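Local atomic coordinates of peptide synthase (Silicibacter pomeroyi DSS-3, PDB entry 2QTP), a protein that is of unknown function, belongs to the DUF1185 family with a variant of the Bacillus chorismate mutase fold, and may act in amino-acid metabolism. Residues A[27-35]-A[62-72]; A[125-135]-A[147-158]. All coordinates share one frame; numbering follows the deposited sequence.

Contact 1 of 2, residues A[27-35]-A[62-72]; sequences TRKAVAVAV and LGERCVQALGI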
loop_
_atom_site.group_PDB
_atom_site.type_symbol
_atom_site.label_atom_id
_atom_site.label_comp_id
_atom_site.label_asym_id
_atom_site.label_seq_id
_atom_site.Cartn_x
_atom_site.Cartn_y
_atom_site.Cartn_z
ATOM N N THR A 27 2.363 -19.690 -5.700
ATOM C CA THR A 27 2.613 -18.321 -6.005
ATOM C C THR A 27 2.199 -17.481 -4.792
ATOM O O THR A 27 1.284 -17.838 -4.061
ATOM C CB THR A 27 1.923 -17.903 -7.313
ATOM O OG1 THR A 27 0.523 -18.140 -7.225
ATOM C CG2 THR A 27 2.503 -18.712 -8.481
ATOM N N ARG A 28 2.907 -16.386 -4.549
ATOM C CA ARG A 28 2.678 -15.612 -3.352
ATOM C C ARG A 28 2.603 -14.127 -3.607
ATOM O O ARG A 28 3.306 -13.588 -4.470
ATOM C CB ARG A 28 3.775 -15.888 -2.319
ATOM C CG ARG A 28 3.919 -17.342 -1.885
ATOM C CD ARG A 28 4.970 -17.472 -0.809
ATOM N NE ARG A 28 6.274 -17.042 -1.323
ATOM C CZ ARG A 28 7.301 -16.656 -0.571
ATOM N NH1 ARG A 28 7.204 -16.626 0.758
ATOM N NH2 ARG A 28 8.425 -16.289 -1.156
ATOM N N LYS A 29 1.748 -13.463 -2.838
ATOM C CA LYS A 29 1.612 -12.017 -2.889
ATOM C C LYS A 29 1.744 -11.504 -1.463
ATOM O O LYS A 29 1.266 -12.145 -0.513
ATOM C CB LYS A 29 0.231 -11.599 -3.400
ATOM C CG LYS A 29 -0.246 -12.268 -4.658
ATOM C CD LYS A 29 -1.590 -11.667 -5.032
ATOM C CE LYS A 29 -2.105 -12.147 -6.370
ATOM N NZ LYS A 29 -3.469 -11.594 -6.548
ATOM N N ALA A 30 2.367 -10.349 -1.300
ATOM C CA ALA A 30 2.452 -9.731 0.018
ATOM C C ALA A 30 2.113 -8.275 -0.141
ATOM O O ALA A 30 2.382 -7.680 -1.196
ATOM C CB ALA A 30 3.844 -9.906 0.627
ATOM N N VAL A 31 1.518 -7.698 0.896
ATOM C CA VAL A 31 1.234 -6.269 0.932
ATOM C C VAL A 31 1.476 -5.769 2.367
ATOM O O VAL A 31 1.110 -6.437 3.321
ATOM C CB VAL A 31 -0.213 -5.909 0.403
ATOM C CG1 VAL A 31 -1.265 -6.744 0.998
ATOM C CG2 VAL A 31 -0.533 -4.409 0.629
ATOM N N ALA A 32 2.184 -4.654 2.495
ATOM C CA ALA A 32 2.461 -4.013 3.784
ATOM C C ALA A 32 1.721 -2.661 3.771
ATOM O O ALA A 32 1.764 -1.932 2.772
ATOM C CB ALA A 32 3.994 -3.834 4.009
ATOM N N VAL A 33 1.036 -2.365 4.874
ATOM C CA VAL A 33 0.180 -1.193 5.022
ATOM C C VAL A 33 0.561 -0.410 6.291
ATOM O O VAL A 33 0.850 -1.017 7.344
ATOM C CB VAL A 33 -1.315 -1.625 5.139
ATOM C CG1 VAL A 33 -2.191 -0.440 5.296
ATOM C CG2 VAL A 33 -1.706 -2.416 3.925
ATOM N N ALA A 34 0.594 0.922 6.172
ATOM C CA ALA A 34 0.836 1.833 7.321
ATOM C C ALA A 34 -0.316 2.795 7.421
ATOM O O ALA A 34 -0.844 3.256 6.406
ATOM C CB ALA A 34 2.149 2.600 7.195
ATOM N N VAL A 35 -0.743 3.034 8.654
ATOM C CA VAL A 35 -1.767 4.023 8.959
ATOM C C VAL A 35 -1.066 5.188 9.639
ATOM O O VAL A 35 -0.473 5.035 10.704
ATOM C CB VAL A 35 -2.898 3.451 9.838
ATOM C CG1 VAL A 35 -3.980 4.519 10.122
ATOM C CG2 VAL A 35 -3.491 2.174 9.179
ATOM N N LEU A 62 7.707 -0.028 3.840
ATOM C CA LEU A 62 6.699 -1.017 3.479
ATOM C C LEU A 62 7.219 -1.982 2.417
ATOM O O LEU A 62 6.919 -3.191 2.453
ATOM C CB LEU A 62 5.392 -0.334 3.049
ATOM C CG LEU A 62 4.678 0.569 4.066
ATOM C CD1 LEU A 62 3.481 1.418 3.462
ATOM C CD2 LEU A 62 4.233 -0.223 5.309
ATOM N N GLY A 63 8.030 -1.484 1.489
ATOM C CA GLY A 63 8.653 -2.377 0.500
ATOM C C GLY A 63 9.566 -3.424 1.153
ATOM O O GLY A 63 9.590 -4.570 0.744
ATOM N N GLU A 64 10.310 -3.008 2.170
ATOM C CA GLU A 64 11.181 -3.882 2.943
ATOM C C GLU A 64 10.358 -4.889 3.751
ATOM O O GLU A 64 10.750 -6.050 3.846
ATOM C CB GLU A 64 12.078 -3.057 3.880
ATOM C CG GLU A 64 12.857 -3.880 4.952
ATOM C CD GLU A 64 13.961 -4.780 4.367
ATOM O OE1 GLU A 64 14.523 -4.428 3.304
ATOM O OE2 GLU A 64 14.286 -5.833 4.980
ATOM N N ARG A 65 9.243 -4.456 4.341
ATOM C CA ARG A 65 8.378 -5.390 5.077
ATOM C C ARG A 65 7.840 -6.468 4.150
ATOM O O ARG A 65 7.778 -7.644 4.529
ATOM C CB ARG A 65 7.216 -4.681 5.793
ATOM C CG ARG A 65 7.644 -3.695 6.885
ATOM C CD ARG A 65 8.456 -4.330 8.034
ATOM N NE ARG A 65 7.654 -5.335 8.725
ATOM C CZ ARG A 65 6.907 -5.127 9.814
ATOM N NH1 ARG A 65 6.865 -3.936 10.423
ATOM N NH2 ARG A 65 6.205 -6.150 10.309
ATOM N N CYS A 66 7.487 -6.085 2.925
ATOM C CA CYS A 66 7.018 -7.053 1.918
ATOM C C CYS A 66 8.028 -8.148 1.628
ATOM O O CYS A 66 7.690 -9.329 1.669
ATOM C CB CYS A 66 6.655 -6.351 0.608
ATOM S SG CYS A 66 5.046 -5.614 0.600
ATOM N N VAL A 67 9.265 -7.762 1.318
ATOM C CA VAL A 67 10.323 -8.731 1.005
ATOM C C VAL A 67 10.709 -9.565 2.235
ATOM O O VAL A 67 10.951 -10.749 2.111
ATOM C CB VAL A 67 11.567 -8.068 0.304
ATOM C CG1 VAL A 67 11.124 -7.370 -0.981
ATOM C CG2 VAL A 67 12.294 -7.083 1.224
ATOM N N GLN A 68 10.755 -8.961 3.415
ATOM C CA GLN A 68 10.965 -9.727 4.632
ATOM C C GLN A 68 9.853 -10.743 4.858
ATOM O O GLN A 68 10.132 -11.852 5.257
ATOM C CB GLN A 68 11.066 -8.832 5.859
ATOM C CG GLN A 68 12.392 -8.116 5.978
ATOM C CD GLN A 68 12.414 -7.105 7.124
ATOM O OE1 GLN A 68 11.395 -6.487 7.464
ATOM N NE2 GLN A 68 13.589 -6.923 7.716
ATOM N N ALA A 69 8.603 -10.377 4.595
ATOM C CA ALA A 69 7.481 -11.299 4.759
ATOM C C ALA A 69 7.561 -12.499 3.817
ATOM O O ALA A 69 7.166 -13.596 4.170
ATOM C CB ALA A 69 6.152 -10.560 4.544
ATOM N N LEU A 70 8.024 -12.269 2.603
ATOM C CA LEU A 70 8.122 -13.297 1.592
ATOM C C LEU A 70 9.465 -13.999 1.670
ATOM O O LEU A 70 9.713 -14.944 0.945
ATOM C CB LEU A 70 7.995 -12.682 0.198
ATOM C CG LEU A 70 6.647 -12.143 -0.251
ATOM C CD1 LEU A 70 6.855 -11.199 -1.467
ATOM C CD2 LEU A 70 5.671 -13.279 -0.531
ATOM N N GLY A 71 10.343 -13.513 2.532
ATOM C CA GLY A 71 11.669 -14.089 2.673
ATOM C C GLY A 71 12.421 -14.110 1.362
ATOM O O GLY A 71 13.053 -15.107 1.036
ATOM N N ILE A 72 12.348 -13.028 0.592
ATOM C CA ILE A 72 13.091 -12.987 -0.660
ATOM C C ILE A 72 13.978 -11.764 -0.688
ATOM O O ILE A 72 13.857 -10.877 0.157
ATOM C CB ILE A 72 12.168 -13.002 -1.916
ATOM C CG1 ILE A 72 11.311 -11.732 -2.006
ATOM C CG2 ILE A 72 11.280 -14.230 -1.915
ATOM C CD1 ILE A 72 10.467 -11.679 -3.261
#
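Arg28, Ala30, Ala32 and Ala34 pack against Leu62, Cys66 and Leu70 in a buried strand-on-helix contact, where the last turns of helix 49-70 lie across one face of the mixed sheet that includes strand 21-37. The local axes approach to 7.1 Å and run at 142°, well toward antiparallel. Three alanines on the strand let the helix come close. Ala32 CB lies 3.4 Å from the carbonyl Leu62 O and also meets the CB atoms of Leu62 and Arg65. The branch end of Leu62 spreads over the strand backbone, its CD2 3.8 Å from Val33 C, and touches Ala34 CB as well. Cys66 points its sulfur at the chain between Ala30 and Ala32, with SG 3.6 Å from Ala32 N, and the Cys66 side chain also touches Val169 of strand 162-171. Leu70 sets CG 3.7 Å from Ala30 CB and lays CD2 over the centre of one face of the Arg28 guanidinium. A bend at chi3 (-62°) turns that guanidinium back to the helix end, where Arg28 NH2 donates to Leu70 O at 2.8 Å, in the carbonyl plane and on a lone pair; a second, weak bond comes from NH1. Leu70 O belongs to the last turn, beyond which Gly71, with positive phi, closes a Schellman motif. Replacing Arg28 with an alanine would probably leave Leu70 O without its side-chain donors, Asp171 without its salt-bridge mate, and Leu70 CD2 without the flat surface beneath it. The chemistry is thus divided: small apolar groups set the close spacing, and one arginine ties the C-terminal end of the helix to the sheet while also pairing with an acid on strand 162-171.

Contact 2 of 2, residues A[125-135]-A[147-158]; sequences GSPGQVLDVPL and FDGIEVRLNDAP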
loop_
_atom_site.group_PDB
_atom_site.type_symbol
_atom_site.label_atom_id
_atom_site.label_comp_id
_atom_site.label_asym_id
_atom_site.label_seq_id
_atom_site.Cartn_x
_atom_site.Cartn_y
_atom_site.Cartn_z
ATOM N N GLY A 125 -11.592 7.222 1.476
ATOM C CA GLY A 125 -12.400 6.187 2.105
ATOM C C GLY A 125 -12.639 6.450 3.555
ATOM O O GLY A 125 -12.344 7.524 4.068
ATOM N N SER A 126 -13.154 5.445 4.221
ATOM C CA SER A 126 -13.443 5.515 5.632
ATOM C C SER A 126 -13.023 4.189 6.295
ATOM O O SER A 126 -12.590 3.245 5.597
ATOM C CB SER A 126 -14.911 5.861 5.829
ATOM O OG SER A 126 -15.741 4.938 5.160
ATOM N N PRO A 127 -13.089 4.127 7.637
ATOM C CA PRO A 127 -12.590 2.929 8.320
ATOM C C PRO A 127 -13.191 1.629 7.820
ATOM O O PRO A 127 -14.398 1.529 7.699
ATOM C CB PRO A 127 -12.974 3.184 9.780
ATOM C CG PRO A 127 -12.961 4.690 9.895
ATOM C CD PRO A 127 -13.537 5.158 8.595
ATOM N N GLY A 128 -12.349 0.645 7.510
ATOM C CA GLY A 128 -12.828 -0.662 7.106
ATOM C C GLY A 128 -13.049 -0.843 5.618
ATOM O O GLY A 128 -13.279 -1.947 5.196
ATOM N N GLN A 129 -12.966 0.220 4.816
ATOM C CA GLN A 129 -13.167 0.090 3.388
ATOM C C GLN A 129 -11.947 -0.547 2.743
ATOM O O GLN A 129 -10.778 -0.291 3.136
ATOM C CB GLN A 129 -13.380 1.432 2.705
ATOM C CG GLN A 129 -14.715 2.083 2.875
ATOM C CD GLN A 129 -14.806 3.335 2.008
ATOM O OE1 GLN A 129 -14.217 3.397 0.927
ATOM N NE2 GLN A 129 -15.540 4.329 2.475
ATOM N N VAL A 130 -12.240 -1.350 1.728
ATOM C CA VAL A 130 -11.244 -2.088 0.978
ATOM C C VAL A 130 -10.491 -1.219 -0.026
ATOM O O VAL A 130 -11.080 -0.428 -0.759
ATOM C CB VAL A 130 -11.881 -3.325 0.255
ATOM C CG1 VAL A 130 -10.880 -3.940 -0.696
ATOM C CG2 VAL A 130 -12.433 -4.345 1.290
ATOM N N LEU A 131 -9.163 -1.341 -0.011
ATOM C CA LEU A 131 -8.298 -0.619 -0.953
ATOM C C LEU A 131 -7.708 -1.682 -1.864
ATOM O O LEU A 131 -7.131 -2.663 -1.391
ATOM C CB LEU A 131 -7.158 0.124 -0.203
ATOM C CG LEU A 131 -6.053 0.868 -0.944
ATOM C CD1 LEU A 131 -6.585 2.070 -1.760
ATOM C CD2 LEU A 131 -4.972 1.314 0.102
ATOM N N ASP A 132 -7.850 -1.478 -3.162
ATOM C CA ASP A 132 -7.299 -2.385 -4.129
ATOM C C ASP A 132 -5.901 -1.906 -4.506
ATOM O O ASP A 132 -5.738 -0.783 -4.969
ATOM C CB ASP A 132 -8.199 -2.414 -5.348
ATOM C CG ASP A 132 -8.373 -3.819 -5.926
ATOM O OD1 ASP A 132 -7.370 -4.590 -6.107
ATOM O OD2 ASP A 132 -9.558 -4.126 -6.220
ATOM N N VAL A 133 -4.885 -2.723 -4.242
ATOM C CA VAL A 133 -3.508 -2.367 -4.587
ATOM C C VAL A 133 -3.151 -3.013 -5.942
ATOM O O VAL A 133 -3.137 -4.213 -6.071
ATOM C CB VAL A 133 -2.517 -2.804 -3.514
ATOM C CG1 VAL A 133 -1.128 -2.164 -3.794
ATOM C CG2 VAL A 133 -3.052 -2.450 -2.129
ATOM N N PRO A 134 -2.883 -2.202 -6.960
ATOM C CA PRO A 134 -2.539 -2.745 -8.265
ATOM C C PRO A 134 -1.167 -3.449 -8.278
ATOM O O PRO A 134 -0.314 -3.170 -7.439
ATOM C CB PRO A 134 -2.543 -1.506 -9.159
ATOM C CG PRO A 134 -2.353 -0.387 -8.268
ATOM C CD PRO A 134 -2.869 -0.738 -6.939
ATOM N N LEU A 135 -0.981 -4.391 -9.184
ATOM C CA LEU A 135 0.287 -5.121 -9.294
ATOM C C LEU A 135 0.693 -5.140 -10.764
ATOM O O LEU A 135 0.052 -5.795 -11.581
ATOM C CB LEU A 135 0.163 -6.555 -8.766
ATOM C CG LEU A 135 0.171 -6.772 -7.255
ATOM C CD1 LEU A 135 -0.254 -8.215 -6.914
ATOM C CD2 LEU A 135 1.535 -6.464 -6.676
ATOM N N PHE A 147 -4.305 -4.519 -14.808
ATOM C CA PHE A 147 -3.433 -5.035 -13.741
ATOM C C PHE A 147 -4.116 -6.080 -12.845
ATOM O O PHE A 147 -5.341 -6.086 -12.688
ATOM C CB PHE A 147 -2.889 -3.873 -12.872
ATOM C CG PHE A 147 -2.081 -2.870 -13.649
ATOM C CD1 PHE A 147 -0.915 -3.263 -14.311
ATOM C CD2 PHE A 147 -2.485 -1.543 -13.734
ATOM C CE1 PHE A 147 -0.167 -2.351 -15.048
ATOM C CE2 PHE A 147 -1.739 -0.616 -14.466
ATOM C CZ PHE A 147 -0.575 -1.021 -15.124
ATOM N N ASP A 148 -3.307 -6.982 -12.288
ATOM C CA ASP A 148 -3.751 -7.893 -11.234
ATOM C C ASP A 148 -3.816 -7.004 -9.970
ATOM O O ASP A 148 -3.611 -5.775 -10.059
ATOM C CB ASP A 148 -2.749 -9.054 -11.082
ATOM C CG ASP A 148 -3.219 -10.130 -10.098
ATOM O OD1 ASP A 148 -4.440 -10.190 -9.808
ATOM O OD2 ASP A 148 -2.365 -10.913 -9.613
ATOM N N GLY A 149 -4.102 -7.586 -8.809
ATOM C CA GLY A 149 -4.131 -6.796 -7.594
ATOM C C GLY A 149 -4.311 -7.575 -6.314
ATOM O O GLY A 149 -4.501 -8.794 -6.315
ATOM N N ILE A 150 -4.218 -6.870 -5.199
ATOM C CA ILE A 150 -4.503 -7.482 -3.922
ATOM C C ILE A 150 -5.310 -6.482 -3.096
ATOM O O ILE A 150 -5.029 -5.284 -3.106
ATOM C CB ILE A 150 -3.197 -7.992 -3.212
ATOM C CG1 ILE A 150 -3.526 -8.603 -1.821
ATOM C CG2 ILE A 150 -2.130 -6.869 -3.136
ATOM C CD1 ILE A 150 -2.453 -9.642 -1.271
ATOM N N GLU A 151 -6.331 -6.970 -2.414
ATOM C CA GLU A 151 -7.183 -6.141 -1.586
ATOM C C GLU A 151 -6.671 -6.104 -0.185
ATOM O O GLU A 151 -6.241 -7.126 0.366
ATOM C CB GLU A 151 -8.606 -6.664 -1.626
ATOM C CG GLU A 151 -9.180 -6.536 -3.013
ATOM C CD GLU A 151 -10.613 -6.974 -3.149
ATOM O OE1 GLU A 151 -11.174 -7.482 -2.201
ATOM O OE2 GLU A 151 -11.201 -6.802 -4.223
ATOM N N VAL A 152 -6.712 -4.927 0.418
ATOM C CA VAL A 152 -6.363 -4.779 1.816
ATOM C C VAL A 152 -7.421 -3.953 2.511
ATOM O O VAL A 152 -8.086 -3.116 1.897
ATOM C CB VAL A 152 -4.971 -4.087 2.035
ATOM C CG1 VAL A 152 -3.892 -4.802 1.297
ATOM C CG2 VAL A 152 -4.972 -2.645 1.595
ATOM N N ARG A 153 -7.611 -4.232 3.797
ATOM C CA ARG A 153 -8.427 -3.371 4.641
ATOM C C ARG A 153 -8.004 -3.476 6.062
ATOM O O ARG A 153 -7.344 -4.414 6.422
ATOM C CB ARG A 153 -9.911 -3.628 4.503
ATOM C CG ARG A 153 -10.401 -4.915 4.998
ATOM C CD ARG A 153 -11.910 -4.772 5.344
ATOM N NE ARG A 153 -12.059 -5.524 6.545
ATOM C CZ ARG A 153 -12.761 -5.186 7.600
ATOM N NH1 ARG A 153 -13.512 -4.103 7.668
ATOM N NH2 ARG A 153 -12.726 -6.018 8.605
ATOM N N LEU A 154 -8.328 -2.473 6.854
ATOM C CA LEU A 154 -8.143 -2.544 8.297
ATOM C C LEU A 154 -9.466 -2.038 8.881
ATOM O O LEU A 154 -9.973 -0.983 8.442
ATOM C CB LEU A 154 -6.975 -1.666 8.728
ATOM C CG LEU A 154 -5.574 -2.141 8.356
ATOM C CD1 LEU A 154 -4.540 -1.017 8.631
ATOM C CD2 LEU A 154 -5.226 -3.432 9.087
ATOM N N ASN A 155 -9.998 -2.767 9.868
ATOM C CA ASN A 155 -11.294 -2.474 10.446
ATOM C C ASN A 155 -11.413 -1.043 10.951
ATOM O O ASN A 155 -12.480 -0.453 10.873
ATOM C CB ASN A 155 -11.672 -3.486 11.568
ATOM C CG ASN A 155 -10.908 -3.237 12.873
ATOM O OD1 ASN A 155 -9.669 -3.211 12.885
ATOM N ND2 ASN A 155 -11.648 -3.009 13.972
ATOM N N ASP A 156 -10.310 -0.454 11.403
ATOM C CA ASP A 156 -10.386 0.836 12.068
ATOM C C ASP A 156 -9.615 1.944 11.357
ATOM O O ASP A 156 -9.304 2.953 11.954
ATOM C CB ASP A 156 -9.847 0.661 13.484
ATOM C CG ASP A 156 -8.345 0.298 13.504
ATOM O OD1 ASP A 156 -7.764 -0.186 12.496
ATOM O OD2 ASP A 156 -7.747 0.476 14.562
ATOM N N ALA A 157 -9.321 1.769 10.077
ATOM C CA ALA A 157 -8.507 2.721 9.391
ATOM C C ALA A 157 -8.925 2.779 7.932
ATOM O O ALA A 157 -9.499 1.811 7.410
ATOM C CB ALA A 157 -7.014 2.346 9.536
ATOM N N PRO A 158 -8.703 3.931 7.272
ATOM C CA PRO A 158 -8.208 5.204 7.834
ATOM C C PRO A 158 -9.325 6.045 8.480
ATOM O O PRO A 158 -10.390 6.229 7.900
ATOM C CB PRO A 158 -7.697 5.938 6.604
ATOM C CG PRO A 158 -8.620 5.473 5.497
ATOM C CD PRO A 158 -8.913 4.029 5.813
HETATM O O HOH W 1 -12.006 8.267 7.196
HETATM O O HOH W 2 -9.469 -0.313 5.414
#
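Val130 lays CG1 against the aliphatic part of Glu151, 3.7 Å from Glu151 CB, because CG1 stands anti to its own backbone N (chi1 171°) and CG2 is left to face Arg153. Next along, the carboxylates of Asp132 and Glu151 stand almost perpendicular (89°), with Asp132 OD2 3.7 Å from Glu151 OE2, a close approach of like charges between two exposed side chains. Antiparallel backbone bonds join the strands: Leu131 pairs with Val152 and Val133 with Ile150 in both directions, and Leu131 N to Val152 O is nearly straight at 176°. Beyond the strands, the type II turn 126-129 meets the type I turn 154-157. Gly128 N donates to Ala157 O at 3.1 Å from above the carbonyl plane, while Arg153 NH1 reaches Gly128 O at 3.3 Å within the guanidinium plane and on a lone pair. Leu154 N donates to a water that lies within hydrogen-bonding distance of Gln129 O and Ala157 O. On the buried face, Val133 and Leu135 pack on strand 162-171 and Ile150 and Val152 on strand 21-37, so this two-stranded antiparallel sheet covers the larger mixed sheet, with Leu131 also reaching strand 79-86.

Contacts 1 and 2 lie on opposite faces of strand 21-37, their centres about 15 Å apart. Arg28, Ala30, Ala32 and Ala34 turn to the helix, whereas Lys29, Val31, Val33 and Val35 meet residues 147-158. The closest links between the two are these. Lys29 NZ is 3.0 Å from Gly149 O, a probable hydrogen bond, with a weak, long ion pair to Asp148. Val31 CG1 packs 3.3 Å from Val152 CG1, and Val35 CG2 lies 3.4 Å from Leu154 CD1. The mixed sheet is therefore sandwiched between helix 49-70 and the two-stranded sheet. No ligand marks an active site here, and the geometry assigns neither contact a catalytic role.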